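Local coordinates for nucleoporin NUP82 (Chaetomium thermophilum, PDB 5CWW), which serves as a structural constituent of the nuclear pore complex and probably also as a docking partner for transiently associated transport factors, represented here by its N-terminal beta-propeller domain, at residues T478-F492 and F502-S514. Sequence-based numbering, arbitrary orientation.
Sequences TLKPAEVTPDGWPMF and FYVTHPAGITYIS
Leu479 sets its CD1 methyl almost exactly over the middle of the His506 ring, a CH-pi contact 3.5 Å from the centroid and 7° off the ring normal. The opposite face of the imidazole takes CD of Pro507, and Pro490 lies at its edge, CB 3.7 Å from His506 CD2. Both ring nitrogens are occupied. His506 ND1 accepts the backbone N of Ala508 at 3.1 Å, inside the type I turn from His506 to Gly509, while NE2 is hydrogen-bonded to a water, which donates to Thr485 O. With CG anti to the backbone N (chi1 -174°), the ring swings from its strand into the long loop before residue 491. Strands 491-494, 501-506, 509-514 and 548-554 form one four-stranded antiparallel meander, as in a blade of a beta-propeller. At the first hairpin, Met491 and Thr505 are a hydrogen-bonded pair, Met491 N to Thr505 O and Thr505 N to Met491 O, each 2.9 Å. A second water donates to Met491 O and hydrogen-bonds Thr505 OG1; that hydroxyl has another partner in Ala565 N. On the face of the sheet that carries Phe492 and Val504, Phe492 CE1 meets Phe502 CE2 at 3.6 Å and also touches Val504 CG2, next to Cys429 of the neighbouring sheet. At the turn, Ala508 CB packs on Leu479 CD2 and on CB of Glu483, whose carboxylate takes Lys480 N and salt-bridges Arg551.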
loop_
_atom_site.group_PDB
_atom_site.type_symbol
_atom_site.label_atom_id
_atom_site.label_comp_id
_atom_site.label_asym_id
_atom_site.label_seq_id
_atom_site.Cartn_x
_atom_site.Cartn_y
_atom_site.Cartn_z
ATOM N N THR B 478 -3.599 17.353 12.310
ATOM C CA THR B 478 -2.638 17.035 13.360
ATOM C C THR B 478 -1.511 18.065 13.370
ATOM O O THR B 478 -0.681 18.072 14.278
ATOM C CB THR B 478 -2.041 15.628 13.185
ATOM O OG1 THR B 478 -1.323 15.554 11.946
ATOM C CG2 THR B 478 -3.141 14.573 13.208
ATOM N N LEU B 479 -1.487 18.924 12.353
ATOM C CA LEU B 479 -0.489 19.986 12.245
ATOM C C LEU B 479 -1.147 21.355 12.126
ATOM O O LEU B 479 -2.247 21.480 11.586
ATOM C CB LEU B 479 0.418 19.756 11.034
ATOM C CG LEU B 479 1.264 18.483 11.014
ATOM C CD1 LEU B 479 2.003 18.368 9.686
ATOM C CD2 LEU B 479 2.244 18.466 12.172
ATOM N N LYS B 480 -0.468 22.381 12.629
ATOM C CA LYS B 480 -0.891 23.753 12.388
ATOM C C LYS B 480 -0.441 24.138 10.983
ATOM O O LYS B 480 0.501 23.546 10.460
ATOM C CB LYS B 480 -0.299 24.713 13.420
ATOM C CG LYS B 480 -0.498 24.295 14.867
ATOM C CD LYS B 480 -0.212 25.455 15.812
ATOM C CE LYS B 480 -0.160 25.002 17.262
ATOM N NZ LYS B 480 1.020 24.134 17.532
ATOM N N PRO B 481 -1.113 25.122 10.364
ATOM C CA PRO B 481 -0.756 25.556 9.007
ATOM C C PRO B 481 0.727 25.890 8.851
ATOM O O PRO B 481 1.318 25.602 7.811
ATOM C CB PRO B 481 -1.618 26.804 8.806
ATOM C CG PRO B 481 -2.801 26.585 9.677
ATOM C CD PRO B 481 -2.291 25.843 10.879
ATOM N N ALA B 482 1.315 26.483 9.886
ATOM C CA ALA B 482 2.718 26.882 9.853
ATOM C C ALA B 482 3.656 25.679 9.908
ATOM O O ALA B 482 4.836 25.789 9.574
ATOM C CB ALA B 482 3.015 27.832 11.002
ATOM N N GLU B 483 3.127 24.533 10.328
ATOM C CA GLU B 483 3.932 23.324 10.484
ATOM C C GLU B 483 3.935 22.466 9.222
ATOM O O GLU B 483 4.766 21.570 9.074
ATOM C CB GLU B 483 3.421 22.500 11.666
ATOM C CG GLU B 483 3.565 23.198 13.006
ATOM C CD GLU B 483 3.036 22.365 14.153
ATOM O OE1 GLU B 483 1.861 21.947 14.097
ATOM O OE2 GLU B 483 3.800 22.119 15.111
ATOM N N VAL B 484 3.003 22.744 8.316
ATOM C CA VAL B 484 2.866 21.963 7.094
ATOM C C VAL B 484 4.001 22.252 6.117
ATOM O O VAL B 484 4.204 23.395 5.710
ATOM C CB VAL B 484 1.521 22.247 6.391
ATOM C CG1 VAL B 484 1.379 21.402 5.129
ATOM C CG2 VAL B 484 0.361 21.988 7.337
ATOM N N THR B 485 4.737 21.206 5.752
ATOM C CA THR B 485 5.762 21.302 4.716
ATOM C C THR B 485 5.179 20.773 3.406
ATOM O O THR B 485 4.427 19.799 3.415
ATOM C CB THR B 485 7.034 20.513 5.084
ATOM O OG1 THR B 485 6.717 19.123 5.229
ATOM C CG2 THR B 485 7.631 21.032 6.383
ATOM N N PRO B 486 5.524 21.410 2.274
ATOM C CA PRO B 486 4.876 21.083 0.997
ATOM C C PRO B 486 5.144 19.655 0.523
ATOM O O PRO B 486 4.310 19.078 -0.176
ATOM C CB PRO B 486 5.489 22.099 0.025
ATOM C CG PRO B 486 6.809 22.440 0.618
ATOM C CD PRO B 486 6.618 22.383 2.106
ATOM N N ASP B 487 6.291 19.105 0.907
ATOM C CA ASP B 487 6.692 17.765 0.493
ATOM C C ASP B 487 6.899 16.860 1.703
ATOM O O ASP B 487 7.719 15.941 1.670
ATOM C CB ASP B 487 7.969 17.830 -0.349
ATOM C CG ASP B 487 9.131 18.456 0.399
ATOM O OD1 ASP B 487 8.889 19.136 1.420
ATOM O OD2 ASP B 487 10.286 18.272 -0.040
ATOM N N GLY B 488 6.151 17.117 2.770
ATOM C CA GLY B 488 6.296 16.352 3.994
ATOM C C GLY B 488 5.718 14.954 3.872
ATOM O O GLY B 488 4.719 14.743 3.182
ATOM N N TRP B 489 6.357 14.006 4.551
ATOM C CA TRP B 489 5.921 12.614 4.554
ATOM C C TRP B 489 5.582 12.160 5.969
ATOM O O TRP B 489 6.394 11.511 6.629
ATOM C CB TRP B 489 7.003 11.711 3.959
ATOM C CG TRP B 489 6.936 11.596 2.472
ATOM C CD1 TRP B 489 7.454 12.465 1.556
ATOM C CD2 TRP B 489 6.318 10.544 1.723
ATOM N NE1 TRP B 489 7.192 12.020 0.283
ATOM C CE2 TRP B 489 6.496 10.843 0.357
ATOM C CE3 TRP B 489 5.627 9.379 2.075
ATOM C CZ2 TRP B 489 6.009 10.019 -0.656
ATOM C CZ3 TRP B 489 5.145 8.564 1.068
ATOM C CH2 TRP B 489 5.339 8.887 -0.282
ATOM N N PRO B 490 4.379 12.508 6.448
ATOM C CA PRO B 490 3.960 12.028 7.769
ATOM C C PRO B 490 3.661 10.530 7.735
ATOM O O PRO B 490 3.276 10.018 6.683
ATOM C CB PRO B 490 2.707 12.858 8.063
ATOM C CG PRO B 490 2.165 13.211 6.716
ATOM C CD PRO B 490 3.360 13.370 5.819
ATOM N N MET B 491 3.835 9.844 8.863
ATOM C CA MET B 491 3.728 8.387 8.907
ATOM C C MET B 491 2.826 7.895 10.033
ATOM O O MET B 491 2.807 8.473 11.115
ATOM C CB MET B 491 5.114 7.768 9.080
ATOM C CG MET B 491 6.107 8.129 7.991
ATOM S SD MET B 491 7.788 7.651 8.439
ATOM C CE MET B 491 8.192 8.927 9.627
ATOM N N PHE B 492 2.089 6.820 9.770
ATOM C CA PHE B 492 1.349 6.117 10.814
ATOM C C PHE B 492 2.264 5.134 11.544
ATOM O O PHE B 492 3.209 4.604 10.959
ATOM C CB PHE B 492 0.157 5.356 10.225
ATOM C CG PHE B 492 -1.062 6.205 9.978
ATOM C CD1 PHE B 492 -1.558 7.046 10.961
ATOM C CD2 PHE B 492 -1.721 6.146 8.759
ATOM C CE1 PHE B 492 -2.686 7.818 10.731
ATOM C CE2 PHE B 492 -2.849 6.913 8.524
ATOM C CZ PHE B 492 -3.333 7.751 9.514
ATOM N N PHE B 502 -2.981 4.690 17.750
ATOM C CA PHE B 502 -1.864 4.752 16.812
ATOM C C PHE B 502 -1.232 6.138 16.835
ATOM O O PHE B 502 -1.766 7.062 17.456
ATOM C CB PHE B 502 -2.322 4.395 15.391
ATOM C CG PHE B 502 -3.530 5.159 14.927
ATOM C CD1 PHE B 502 -4.807 4.725 15.245
ATOM C CD2 PHE B 502 -3.388 6.305 14.161
ATOM C CE1 PHE B 502 -5.920 5.424 14.815
ATOM C CE2 PHE B 502 -4.495 7.007 13.727
ATOM C CZ PHE B 502 -5.764 6.567 14.056
ATOM N N TYR B 503 -0.091 6.271 16.164
ATOM C CA TYR B 503 0.672 7.514 16.182
ATOM C C TYR B 503 0.852 8.113 14.794
ATOM O O TYR B 503 0.816 7.408 13.790
ATOM C CB TYR B 503 2.038 7.277 16.819
ATOM C CG TYR B 503 1.935 6.679 18.193
ATOM C CD1 TYR B 503 1.765 7.489 19.304
ATOM C CD2 TYR B 503 2.004 5.306 18.384
ATOM C CE1 TYR B 503 1.661 6.952 20.564
ATOM C CE2 TYR B 503 1.904 4.757 19.649
ATOM C CZ TYR B 503 1.733 5.588 20.736
ATOM O OH TYR B 503 1.630 5.059 22.002
ATOM N N VAL B 504 1.040 9.429 14.763
ATOM C CA VAL B 504 1.396 10.145 13.547
ATOM C C VAL B 504 2.716 10.866 13.782
ATOM O O VAL B 504 2.815 11.717 14.669
ATOM C CB VAL B 504 0.303 11.155 13.135
ATOM C CG1 VAL B 504 0.762 12.027 11.966
ATOM C CG2 VAL B 504 -0.977 10.425 12.775
ATOM N N THR B 505 3.726 10.512 12.991
ATOM C CA THR B 505 5.046 11.124 13.090
ATOM C C THR B 505 5.300 12.033 11.895
ATOM O O THR B 505 5.005 11.679 10.756
ATOM C CB THR B 505 6.164 10.065 13.170
ATOM O OG1 THR B 505 5.929 9.198 14.285
ATOM C CG2 THR B 505 7.529 10.730 13.329
ATOM N N HIS B 506 5.868 13.199 12.174
ATOM C CA HIS B 506 6.118 14.221 11.166
ATOM C C HIS B 506 7.284 15.061 11.679
ATOM O O HIS B 506 7.489 15.140 12.891
ATOM C CB HIS B 506 4.859 15.068 10.943
ATOM C CG HIS B 506 4.968 16.049 9.817
ATOM N ND1 HIS B 506 5.425 17.336 9.992
ATOM C CD2 HIS B 506 4.663 15.934 8.502
ATOM C CE1 HIS B 506 5.407 17.971 8.834
ATOM N NE2 HIS B 506 4.948 17.142 7.913
ATOM N N PRO B 507 8.068 15.675 10.776
ATOM C CA PRO B 507 9.179 16.504 11.264
ATOM C C PRO B 507 8.751 17.587 12.260
ATOM O O PRO B 507 9.571 18.043 13.055
ATOM C CB PRO B 507 9.730 17.129 9.981
ATOM C CG PRO B 507 9.436 16.115 8.928
ATOM C CD PRO B 507 8.120 15.499 9.312
ATOM N N ALA B 508 7.481 17.978 12.221
ATOM C CA ALA B 508 6.966 18.999 13.124
ATOM C C ALA B 508 6.747 18.438 14.525
ATOM O O ALA B 508 6.876 19.158 15.515
ATOM C CB ALA B 508 5.672 19.580 12.580
ATOM N N GLY B 509 6.413 17.153 14.607
ATOM C CA GLY B 509 6.199 16.509 15.892
ATOM C C GLY B 509 5.470 15.179 15.800
ATOM O O GLY B 509 5.203 14.679 14.707
ATOM N N ILE B 510 5.156 14.612 16.963
ATOM C CA ILE B 510 4.478 13.322 17.054
ATOM C C ILE B 510 3.127 13.483 17.749
ATOM O O ILE B 510 3.003 14.247 18.707
ATOM C CB ILE B 510 5.330 12.287 17.821
ATOM C CG1 ILE B 510 6.719 12.170 17.185
ATOM C CG2 ILE B 510 4.632 10.928 17.838
ATOM C CD1 ILE B 510 7.693 11.304 17.962
ATOM N N THR B 511 2.127 12.751 17.265
ATOM C CA THR B 511 0.774 12.815 17.810
ATOM C C THR B 511 0.221 11.434 18.142
ATOM O O THR B 511 0.322 10.506 17.344
ATOM C CB THR B 511 -0.192 13.508 16.826
ATOM O OG1 THR B 511 0.274 14.834 16.551
ATOM C CG2 THR B 511 -1.605 13.585 17.403
ATOM N N TYR B 512 -0.370 11.319 19.328
ATOM C CA TYR B 512 -1.078 10.111 19.744
ATOM C C TYR B 512 -2.556 10.231 19.392
ATOM O O TYR B 512 -3.158 11.284 19.582
ATOM C CB TYR B 512 -0.914 9.879 21.250
ATOM C CG TYR B 512 -1.797 8.784 21.813
ATOM C CD1 TYR B 512 -1.419 7.451 21.733
ATOM C CD2 TYR B 512 -3.004 9.084 22.431
ATOM C CE1 TYR B 512 -2.219 6.446 22.247
ATOM C CE2 TYR B 512 -3.811 8.085 22.948
ATOM C CZ TYR B 512 -3.412 6.767 22.852
ATOM O OH TYR B 512 -4.204 5.765 23.363
ATOM N N ILE B 513 -3.129 9.152 18.867
ATOM C CA ILE B 513 -4.535 9.125 18.480
ATOM C C ILE B 513 -5.171 7.843 18.999
ATOM O O ILE B 513 -4.538 6.787 18.981
ATOM C CB ILE B 513 -4.715 9.192 16.941
ATOM C CG1 ILE B 513 -4.129 10.492 16.383
ATOM C CG2 ILE B 513 -6.189 9.074 16.563
ATOM C CD1 ILE B 513 -3.971 10.496 14.873
ATOM N N SER B 514 -6.418 7.935 19.455
ATOM C CA SER B 514 -7.158 6.751 19.877
ATOM C C SER B 514 -8.632 6.813 19.500
ATOM O O SER B 514 -9.274 7.855 19.634
ATOM C CB SER B 514 -7.043 6.552 21.380
ATOM O OG SER B 514 -7.910 5.509 21.784
HETATM O O HOH W 1 3.716 18.263 5.544
HETATM O O HOH W 2 3.979 7.475 13.562
#